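Extracellular ligand-binding receptor (Desulfohalobium retbaense DSM 5692, PDB 5ERE) binds ketoleucine in a leucine-binding-protein-like module and cytosine in a PAS-like Cache module, and probably serves as an extracellular sensor of small solutes. Local coordinates at residues 79-83 against 99-105; 85-89 against 277-281; 335-340 against 461-465; 433-439 against 452-458. One frame throughout, in Å; residues are numbered along the deposited sequence.

Overall arrangement
From the N terminus, the chain first builds the periplasmic-binding-protein-like module. Interaction 1 closes a short loop, bringing helix 72-84 against the loop that precedes strand 106-107. Interaction 2 opens within the stretch interaction 1 encloses, at residues 85-89, and closes only at helix 277-284, so the two cross; they also touch, since T105 OG1 lies 2.7 Å from H89 ND1 and F281 packs on the turn at G103 and H104. The sensor module follows, the centre of interaction 3 about 40 Å from that of interaction 1. Interaction 3 joins the long helix 324-357 to helix 461-470, and its loop encloses interaction 4, the 434-443/449-457 hairpin; F462 touches I436 where they meet.

Interaction 1: residues 79-83 against 99-105; sequences HPLAA and RTEPGHT
H79 reaches out of its helix into the curve of the 99-105 loop, with T105 to one side of its imidazole and the backbone of T100 and E101 beyond. CG lies opposite the backbone N (chi1 163°), which carries the imidazole out from the helix toward the loop; H79 CB and CG both face T105 OG1, at 3.8 and 3.7 Å. ND1 and T105 OG1 share a nearly straight hydrogen bond of 2.8 Å at the ring edge, and that hydroxyl is also bonded to H89. CE1, next to ND1, is 3.5 Å from H104 O; on the other flank CD2 passes T100 OG1 at 3.7 Å. NE2 accepts two backbone N-H groups: T100 N at 3.0 Å, tilted 29° from the ring plane, and E101 N at 3.1 Å. The setting is the alpha/beta fold of a periplasmic binding protein, where this loop links strands 88-92 and 106-107 beside helix 72-84 and contains a type II turn from E101 to H104. A leucine in place of H79 would probably leave both amide N-H groups without their acceptor and cost the T105 hydroxyl one of its partners. One helical turn on, A83 CB sits over a face of the H104 imidazole in a CH-pi contact. A water bridges H79 O and T105 OG1, and R99, salt-bridged to D303, grips T105 O with NH1 and NH2.

Interaction 2: residues 85-89 against 277-281; sequences KDIFH and PKALF
F88 packs against L280 and P277 in an apolar contact without a single hydrogen bond across it, set where strand 88-92 of the binding-protein lobe meets the first turn of helix 277-284. At its heart is a CH-pi interaction: L280 CB stands 3.5 Å from the centroid of the F88 ring, only 8° off the normal, so the methylene rests squarely over the middle of one face. The F88 ring is swung across to the helix because its CG lies opposite the backbone N (chi1 178°). Farther along the ring, F88 CE1 comes within 3.5 Å of F281 N, an amide already bonded to P277 O within the helix. P277 meets the approach to the strand, its CG 3.3 Å from D86 O, and the D86 side chain crosses the proline at about a right angle. D86 itself takes positive phi in the Schellman motif that ends helix 72-84, which turns the chain toward the strand. Helix 277-284 runs on to E282, which with A285 and N287 makes up the calcium site. L266 of helix 254-271 packs on both F88 and L280, while the F88 backbone is bonded to V67 in neighbouring strand 64-70.

Interaction 3: residues 335-340 against 461-465; sequences ELNAIF and FFGSI. With ACY (acetic acid), chain D.
E335 begins the contact with its extended chain passing at a slant over I465, CD 4.0 Å from I465 CG2. Its carboxylate goes on to salt bridges with K469 and R468, and a water donates both to E335 OE1 and to I465 O. L336 comes next: its CD2 branch crosses I465, 3.7 Å from CG2, and also reaches F462 CD1 at 4.0 Å. A turn later I339 divides its work. Its CD1 meets I465 CD1 tip to tip at 3.3 Å, tighter than usual van der Waals contact, whereas CG2 lies at the edge of the F461 ring. F340 finishes the row, its CZ 3.7 Å from F461 CE2, the two ring planes inclined at 44°, an oblique aromatic pair. F461 reaches this position with CG opposite its backbone N (chi1 171°), and on the way its CD2 covers the centre of one face of F462. An alanine at F461 would probably open a gap facing I339 and F340 and leave one face of F462 without its cover. The two helix segments run at 130° with axes 11.5 Å apart, joining the long helix 324-357 of the sensor module to the start of helix 461-470. There F462 N donates to OXT and G463 N to O of an acetic acid molecule, probably from the crystallisation liquor. With no direct hydrogen bond between the segments, the contact is chiefly a fit of aliphatic and aromatic groups, the E335 salt bridges to R468 and K469 adding a charged tie at its edge.

Interaction 4: residues 433-439 against 452-458; sequences FVGIDLE and SVSVLTQ. With CYT (6-aminopyrimidin-2(1H)-one), chain C.
E439 and S452 meet part-way along a beta hairpin, strands 434-443 and 449-457, in the antiparallel sheet of the Cache sensor domain; F433 and L456 pack toward its open end. E439, which has the most surface covered, bends at chi2 (-129°) and brings its carboxylate back across the neighbouring strand. S452 OG donates to E439 OE1 at 2.6 Å, while E439 OE2 rests against S454 CB at 3.4 Å. F433 presents its ring edge to T457 O, a buried oxygen with no polar partner, and its CZ touches L456 CD2 at 3.9 Å; Y379 meets F433 edge-to-face. L456 in turn holds CD2 3.8 Å from N4 of the bound cytosine. D437, E439 and S454 share its face of the sheet and also line that pocket, where E431, Q409 and V430 hydrogen-bond the cytosine. On the other face L438 and V455 form a hydrogen-bonded pair, L438 N to V455 O and V455 N to L438 O, both 2.9 Å. Beyond the ladder I436 O takes two donors from one residue: T457 N nearly along the C=O axis, and T457 OG1 in the carbonyl plane, on a lone pair, at 3.0 Å.

Interaction 1: residues 79-83 against 99-105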
# COMPACT_ATOMS: atom_id res chain seq x y z
N HIS A 79 4.04 -25.79 -5.28
CA HIS A 79 3.50 -25.64 -3.93
C HIS A 79 2.76 -26.89 -3.37
O HIS A 79 3.13 -27.42 -2.31
CB HIS A 79 2.60 -24.40 -3.90
CG HIS A 79 1.67 -24.33 -2.72
ND1 HIS A 79 2.09 -23.97 -1.46
CD2 HIS A 79 0.33 -24.53 -2.63
CE1 HIS A 79 1.06 -23.97 -0.64
NE2 HIS A 79 -0.02 -24.31 -1.32
N PRO A 80 1.73 -27.39 -4.09
CA PRO A 80 1.03 -28.59 -3.56
C PRO A 80 1.85 -29.88 -3.64
O PRO A 80 1.63 -30.78 -2.84
CB PRO A 80 -0.20 -28.69 -4.46
CG PRO A 80 0.18 -27.97 -5.71
CD PRO A 80 1.06 -26.84 -5.27
N LEU A 81 2.76 -29.95 -4.60
CA LEU A 81 3.61 -31.12 -4.78
C LEU A 81 4.65 -31.21 -3.68
O LEU A 81 4.85 -32.27 -3.10
CB LEU A 81 4.29 -31.08 -6.15
CG LEU A 81 3.30 -31.00 -7.32
CD1 LEU A 81 4.01 -30.95 -8.69
CD2 LEU A 81 2.38 -32.18 -7.28
N ALA A 82 5.33 -30.10 -3.39
CA ALA A 82 6.29 -30.08 -2.30
C ALA A 82 5.59 -30.43 -0.99
O ALA A 82 6.15 -31.13 -0.15
CB ALA A 82 6.97 -28.73 -2.19
N ALA A 83 4.37 -29.92 -0.82
CA ALA A 83 3.62 -30.16 0.41
C ALA A 83 3.37 -31.66 0.59
O ALA A 83 3.68 -32.20 1.64
CB ALA A 83 2.31 -29.41 0.40
N ARG A 99 -1.91 -20.21 -2.81
CA ARG A 99 -1.77 -21.13 -1.66
C ARG A 99 -3.01 -21.98 -1.40
O ARG A 99 -4.12 -21.47 -1.36
CB ARG A 99 -1.47 -20.35 -0.37
CG ARG A 99 -0.25 -19.43 -0.40
CD ARG A 99 -0.17 -18.58 0.89
NE ARG A 99 1.14 -17.96 1.07
CZ ARG A 99 2.24 -18.65 1.35
NH1 ARG A 99 2.16 -19.98 1.48
NH2 ARG A 99 3.42 -18.02 1.49
N THR A 100 -2.80 -23.27 -1.17
CA THR A 100 -3.87 -24.22 -0.88
C THR A 100 -3.55 -25.08 0.34
O THR A 100 -4.43 -25.65 0.96
CB THR A 100 -4.14 -25.16 -2.07
OG1 THR A 100 -3.03 -26.05 -2.27
CG2 THR A 100 -4.33 -24.36 -3.32
N GLU A 101 -2.27 -25.16 0.68
CA GLU A 101 -1.79 -25.97 1.78
C GLU A 101 -1.25 -25.07 2.86
O GLU A 101 -0.15 -24.55 2.75
CB GLU A 101 -0.73 -26.95 1.29
CG GLU A 101 -1.19 -27.77 0.11
CD GLU A 101 -2.55 -28.37 0.37
OE1 GLU A 101 -2.68 -29.09 1.38
OE2 GLU A 101 -3.48 -28.09 -0.41
N PRO A 102 -2.04 -24.85 3.91
CA PRO A 102 -1.53 -23.91 4.90
C PRO A 102 -0.27 -24.46 5.59
O PRO A 102 -0.11 -25.66 5.78
CB PRO A 102 -2.71 -23.74 5.86
CG PRO A 102 -3.90 -24.22 5.12
CD PRO A 102 -3.42 -25.28 4.21
N GLY A 103 0.66 -23.57 5.91
CA GLY A 103 1.91 -23.96 6.52
C GLY A 103 2.94 -24.49 5.54
O GLY A 103 3.91 -25.13 5.94
N HIS A 104 2.74 -24.24 4.26
CA HIS A 104 3.66 -24.74 3.24
C HIS A 104 3.96 -23.61 2.31
O HIS A 104 3.07 -22.79 1.98
CB HIS A 104 3.11 -25.95 2.48
CG HIS A 104 2.96 -27.18 3.34
ND1 HIS A 104 3.92 -28.17 3.38
CD2 HIS A 104 1.98 -27.56 4.19
CE1 HIS A 104 3.54 -29.11 4.23
NE2 HIS A 104 2.36 -28.77 4.72
N THR A 105 5.24 -23.57 1.93
CA THR A 105 5.80 -22.56 1.05
C THR A 105 5.97 -21.23 1.74
O THR A 105 5.02 -20.56 2.12
CB THR A 105 4.95 -22.32 -0.23
OG1 THR A 105 4.83 -23.55 -0.96
CG2 THR A 105 5.64 -21.28 -1.11
O HOH W 1 4.74 -26.58 -0.51

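Interaction 2: residues 85-89 against 277-281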
# COMPACT_ATOMS: atom_id res chain seq x y z
N LYS A 85 4.94 -34.20 -0.70
CA LYS A 85 6.17 -34.96 -0.49
C LYS A 85 6.92 -34.51 0.76
O LYS A 85 8.01 -35.00 1.05
CB LYS A 85 7.08 -34.85 -1.71
CG LYS A 85 6.44 -35.38 -2.98
CD LYS A 85 7.43 -35.48 -4.13
CE LYS A 85 6.77 -36.07 -5.38
NZ LYS A 85 6.46 -37.52 -5.22
N ASP A 86 6.32 -33.56 1.47
CA ASP A 86 6.90 -32.96 2.67
C ASP A 86 8.33 -32.46 2.46
O ASP A 86 9.27 -32.84 3.18
CB ASP A 86 6.83 -33.95 3.82
CG ASP A 86 6.66 -33.27 5.17
OD1 ASP A 86 5.97 -32.21 5.23
OD2 ASP A 86 7.21 -33.79 6.17
N ILE A 87 8.48 -31.60 1.45
CA ILE A 87 9.73 -30.90 1.16
C ILE A 87 9.54 -29.41 1.37
O ILE A 87 8.59 -28.81 0.86
CB ILE A 87 10.19 -31.12 -0.29
CG1 ILE A 87 10.21 -32.60 -0.65
CG2 ILE A 87 11.57 -30.49 -0.50
CD1 ILE A 87 11.26 -33.41 0.09
N PHE A 88 10.46 -28.80 2.11
CA PHE A 88 10.34 -27.39 2.36
C PHE A 88 10.48 -26.60 1.03
O PHE A 88 11.28 -26.95 0.13
CB PHE A 88 11.38 -26.94 3.39
CG PHE A 88 11.34 -25.47 3.66
CD1 PHE A 88 10.23 -24.90 4.26
CD2 PHE A 88 12.39 -24.66 3.30
CE1 PHE A 88 10.18 -23.53 4.49
CE2 PHE A 88 12.35 -23.29 3.52
CZ PHE A 88 11.25 -22.73 4.12
N HIS A 89 9.65 -25.60 0.89
CA HIS A 89 9.51 -24.89 -0.37
C HIS A 89 9.60 -23.40 -0.15
O HIS A 89 8.93 -22.84 0.72
CB HIS A 89 8.17 -25.25 -1.05
CG HIS A 89 7.98 -24.58 -2.38
ND1 HIS A 89 6.77 -24.05 -2.78
CD2 HIS A 89 8.84 -24.35 -3.40
CE1 HIS A 89 6.90 -23.50 -3.98
NE2 HIS A 89 8.14 -23.68 -4.38
N PRO A 277 10.41 -29.51 7.26
CA PRO A 277 9.57 -28.48 6.65
C PRO A 277 8.88 -27.58 7.68
O PRO A 277 8.76 -26.38 7.46
CB PRO A 277 8.55 -29.30 5.87
CG PRO A 277 9.32 -30.53 5.47
CD PRO A 277 10.18 -30.84 6.65
N LYS A 278 8.41 -28.16 8.79
CA LYS A 278 7.76 -27.37 9.81
C LYS A 278 8.74 -26.43 10.48
O LYS A 278 8.41 -25.30 10.81
CB LYS A 278 7.13 -28.28 10.87
CG LYS A 278 5.78 -28.87 10.48
CD LYS A 278 4.90 -29.21 11.71
CE LYS A 278 4.33 -27.95 12.38
NZ LYS A 278 3.10 -28.24 13.19
N ALA A 279 9.95 -26.90 10.75
CA ALA A 279 10.91 -26.06 11.46
C ALA A 279 11.39 -24.94 10.53
O ALA A 279 11.61 -23.80 10.95
CB ALA A 279 12.08 -26.89 11.96
N LEU A 280 11.55 -25.27 9.27
CA LEU A 280 12.04 -24.30 8.30
C LEU A 280 10.98 -23.23 8.05
O LEU A 280 11.31 -22.05 7.96
CB LEU A 280 12.46 -25.00 7.02
CG LEU A 280 13.83 -25.64 7.15
CD1 LEU A 280 14.10 -26.58 6.03
CD2 LEU A 280 14.91 -24.60 7.23
N PHE A 281 9.72 -23.64 7.95
CA PHE A 281 8.62 -22.70 7.82
C PHE A 281 8.55 -21.76 9.05
O PHE A 281 8.48 -20.53 8.91
CB PHE A 281 7.30 -23.46 7.60
CG PHE A 281 6.13 -22.60 7.18
CD1 PHE A 281 5.41 -21.88 8.11
CD2 PHE A 281 5.72 -22.56 5.85
CE1 PHE A 281 4.34 -21.11 7.74
CE2 PHE A 281 4.64 -21.79 5.46
CZ PHE A 281 3.95 -21.06 6.39

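Interaction 3: residues 335-340 against 461-465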
# COMPACT_ATOMS: atom_id res chain seq x y z
N GLU A 335 -9.46 13.16 0.77
CA GLU A 335 -10.42 12.25 1.36
C GLU A 335 -10.95 12.87 2.64
O GLU A 335 -12.16 12.83 2.89
CB GLU A 335 -9.81 10.88 1.63
CG GLU A 335 -10.81 9.94 2.28
CD GLU A 335 -10.38 8.49 2.24
OE1 GLU A 335 -9.22 8.25 1.85
OE2 GLU A 335 -11.19 7.60 2.59
N LEU A 336 -10.06 13.46 3.44
CA LEU A 336 -10.46 14.11 4.69
C LEU A 336 -11.42 15.28 4.45
O LEU A 336 -12.40 15.42 5.16
CB LEU A 336 -9.24 14.58 5.48
CG LEU A 336 -8.42 13.44 6.13
CD1 LEU A 336 -7.02 13.89 6.58
CD2 LEU A 336 -9.18 12.74 7.30
N ASN A 337 -11.13 16.15 3.47
CA ASN A 337 -12.04 17.27 3.20
C ASN A 337 -13.41 16.80 2.76
O ASN A 337 -14.41 17.39 3.15
CB ASN A 337 -11.46 18.21 2.13
CG ASN A 337 -10.29 19.05 2.69
OD1 ASN A 337 -10.27 19.41 3.88
ND2 ASN A 337 -9.31 19.33 1.85
N ALA A 338 -13.47 15.74 1.96
CA ALA A 338 -14.75 15.23 1.50
C ALA A 338 -15.52 14.53 2.64
O ALA A 338 -16.76 14.59 2.72
CB ALA A 338 -14.53 14.28 0.36
N ILE A 339 -14.81 13.88 3.54
CA ILE A 339 -15.51 13.34 4.71
C ILE A 339 -16.10 14.47 5.54
O ILE A 339 -17.28 14.43 5.89
CB ILE A 339 -14.56 12.47 5.56
CG1 ILE A 339 -14.27 11.21 4.76
CG2 ILE A 339 -15.19 12.14 6.87
CD1 ILE A 339 -13.12 10.36 5.35
N PHE A 340 -15.30 15.48 5.86
CA PHE A 340 -15.80 16.64 6.60
C PHE A 340 -16.96 17.35 5.88
O PHE A 340 -17.91 17.80 6.52
CB PHE A 340 -14.67 17.66 6.82
CG PHE A 340 -13.75 17.35 7.99
CD1 PHE A 340 -14.25 17.02 9.25
CD2 PHE A 340 -12.36 17.43 7.83
CE1 PHE A 340 -13.36 16.77 10.34
CE2 PHE A 340 -11.50 17.17 8.88
CZ PHE A 340 -12.01 16.83 10.14
N PHE A 461 -10.56 8.48 14.40
CA PHE A 461 -11.03 9.12 13.17
C PHE A 461 -9.88 9.32 12.16
O PHE A 461 -9.89 8.81 11.04
CB PHE A 461 -11.70 10.48 13.52
CG PHE A 461 -12.03 11.32 12.31
CD1 PHE A 461 -13.14 11.01 11.51
CD2 PHE A 461 -11.26 12.41 11.99
CE1 PHE A 461 -13.44 11.77 10.40
CE2 PHE A 461 -11.57 13.18 10.87
CZ PHE A 461 -12.64 12.87 10.08
N PHE A 462 -8.86 10.08 12.54
CA PHE A 462 -7.81 10.35 11.60
C PHE A 462 -7.03 9.11 11.22
O PHE A 462 -6.79 8.87 10.04
CB PHE A 462 -6.87 11.41 12.15
CG PHE A 462 -7.42 12.80 12.11
CD1 PHE A 462 -7.66 13.42 10.90
CD2 PHE A 462 -7.69 13.48 13.29
CE1 PHE A 462 -8.17 14.71 10.86
CE2 PHE A 462 -8.20 14.76 13.26
CZ PHE A 462 -8.44 15.38 12.04
N GLY A 463 -6.63 8.32 12.21
CA GLY A 463 -5.89 7.09 11.97
C GLY A 463 -6.58 6.14 11.02
O GLY A 463 -5.93 5.55 10.15
N SER A 464 -7.89 5.97 11.18
CA SER A 464 -8.61 5.03 10.35
C SER A 464 -8.54 5.49 8.87
O SER A 464 -8.46 4.67 7.96
CB SER A 464 -10.06 4.90 10.82
OG SER A 464 -10.83 6.10 10.63
N ILE A 465 -8.49 6.78 8.64
CA ILE A 465 -8.44 7.28 7.26
C ILE A 465 -6.99 7.26 6.77
O ILE A 465 -6.67 6.68 5.74
CB ILE A 465 -9.08 8.67 7.19
CG1 ILE A 465 -10.58 8.53 7.42
CG2 ILE A 465 -8.79 9.39 5.82
CD1 ILE A 465 -11.25 9.72 8.04
C ACY D . -7.36 9.92 15.71
O ACY D . -6.98 8.92 15.04
OXT ACY D . -8.24 10.74 15.34
CH3 ACY D . -6.73 10.19 17.07
O HOH W 2 -8.64 6.08 3.65

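Interaction 4: residues 433-439 against 452-458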
# COMPACT_ATOMS: atom_id res chain seq x y z
N PHE A 433 -13.12 10.27 25.71
CA PHE A 433 -11.93 10.28 24.87
C PHE A 433 -11.71 11.65 24.23
O PHE A 433 -12.61 12.50 24.22
CB PHE A 433 -12.02 9.17 23.80
CG PHE A 433 -13.15 9.35 22.80
CD1 PHE A 433 -12.96 10.14 21.65
CD2 PHE A 433 -14.39 8.77 23.00
CE1 PHE A 433 -13.98 10.32 20.71
CE2 PHE A 433 -15.43 8.95 22.06
CZ PHE A 433 -15.22 9.73 20.92
N VAL A 434 -10.50 11.87 23.74
CA VAL A 434 -10.16 13.11 23.04
C VAL A 434 -10.71 13.00 21.61
O VAL A 434 -10.28 12.14 20.84
CB VAL A 434 -8.66 13.34 23.01
CG1 VAL A 434 -8.28 14.61 22.31
CG2 VAL A 434 -8.13 13.38 24.44
N GLY A 435 -11.68 13.84 21.29
CA GLY A 435 -12.30 13.76 19.98
C GLY A 435 -12.56 15.12 19.37
O GLY A 435 -12.15 16.15 19.90
N ILE A 436 -13.28 15.09 18.25
CA ILE A 436 -13.62 16.29 17.46
C ILE A 436 -15.12 16.30 17.14
O ILE A 436 -15.65 15.29 16.69
CB ILE A 436 -12.80 16.35 16.14
CG1 ILE A 436 -11.32 16.55 16.45
CG2 ILE A 436 -13.31 17.49 15.24
CD1 ILE A 436 -10.41 16.25 15.27
N ASP A 437 -15.76 17.42 17.51
CA ASP A 437 -17.20 17.69 17.45
C ASP A 437 -17.54 18.68 16.32
O ASP A 437 -16.93 19.75 16.25
CB ASP A 437 -17.64 18.27 18.81
CG ASP A 437 -19.16 18.52 18.90
OD1 ASP A 437 -19.93 17.88 18.18
OD2 ASP A 437 -19.58 19.36 19.73
N LEU A 438 -18.47 18.32 15.44
CA LEU A 438 -19.00 19.27 14.45
C LEU A 438 -20.42 19.63 14.83
O LEU A 438 -21.27 18.73 14.95
CB LEU A 438 -18.94 18.66 13.04
CG LEU A 438 -19.59 19.42 11.88
CD1 LEU A 438 -19.08 20.81 11.73
CD2 LEU A 438 -19.33 18.64 10.60
N GLU A 439 -20.67 20.92 15.05
CA GLU A 439 -22.01 21.37 15.47
C GLU A 439 -22.62 22.43 14.58
O GLU A 439 -21.93 23.34 14.10
CB GLU A 439 -21.99 21.93 16.89
CG GLU A 439 -21.44 20.97 17.95
CD GLU A 439 -22.34 20.80 19.19
OE1 GLU A 439 -23.50 21.28 19.21
OE2 GLU A 439 -21.88 20.14 20.16
N SER A 452 -28.27 23.37 19.50
CA SER A 452 -27.39 22.88 18.45
C SER A 452 -27.48 21.38 18.29
O SER A 452 -27.89 20.67 19.21
CB SER A 452 -25.94 23.28 18.73
OG SER A 452 -25.51 22.75 19.98
N VAL A 453 -27.05 20.92 17.12
CA VAL A 453 -26.98 19.51 16.82
C VAL A 453 -25.55 19.18 16.42
O VAL A 453 -24.88 19.95 15.72
CB VAL A 453 -28.02 19.13 15.71
CG1 VAL A 453 -27.78 19.90 14.42
CG2 VAL A 453 -28.01 17.63 15.44
N SER A 454 -25.10 18.02 16.92
CA SER A 454 -23.68 17.59 16.89
C SER A 454 -23.41 16.20 16.28
O SER A 454 -24.22 15.27 16.43
CB SER A 454 -23.15 17.60 18.31
OG SER A 454 -21.99 16.78 18.47
N VAL A 455 -22.30 16.08 15.55
CA VAL A 455 -21.68 14.77 15.28
C VAL A 455 -20.34 14.79 15.97
O VAL A 455 -19.54 15.67 15.70
CB VAL A 455 -21.47 14.47 13.78
CG1 VAL A 455 -20.66 13.18 13.58
CG2 VAL A 455 -22.82 14.30 13.07
N LEU A 456 -20.13 13.83 16.87
CA LEU A 456 -18.85 13.58 17.48
C LEU A 456 -18.15 12.44 16.73
O LEU A 456 -18.71 11.36 16.55
CB LEU A 456 -19.04 13.25 18.97
CG LEU A 456 -17.85 12.63 19.70
CD1 LEU A 456 -16.69 13.58 19.75
CD2 LEU A 456 -18.26 12.19 21.13
N THR A 457 -16.92 12.67 16.27
CA THR A 457 -16.21 11.64 15.49
C THR A 457 -15.62 10.55 16.41
O THR A 457 -15.45 10.76 17.59
CB THR A 457 -15.09 12.26 14.62
OG1 THR A 457 -14.20 12.98 15.47
CG2 THR A 457 -15.65 13.21 13.58
N GLN A 458 -15.33 9.39 15.83
CA GLN A 458 -14.70 8.25 16.49
C GLN A 458 -13.34 8.63 17.07
O GLN A 458 -12.72 9.53 16.54
CB GLN A 458 -14.48 7.13 15.48
CG GLN A 458 -15.75 6.42 14.99
CD GLN A 458 -16.20 5.29 15.90
OE1 GLN A 458 -15.38 4.64 16.55
NE2 GLN A 458 -17.52 5.04 15.95
N3 CYT C . -19.89 15.15 23.53
C4 CYT C . -20.67 15.30 22.46
N1 CYT C . -19.34 17.47 23.44
C2 CYT C . -19.21 16.22 24.05
O2 CYT C . -18.44 16.09 25.03
N4 CYT C . -21.32 14.20 22.00
C5 CYT C . -20.82 16.58 21.82
C6 CYT C . -20.15 17.62 22.33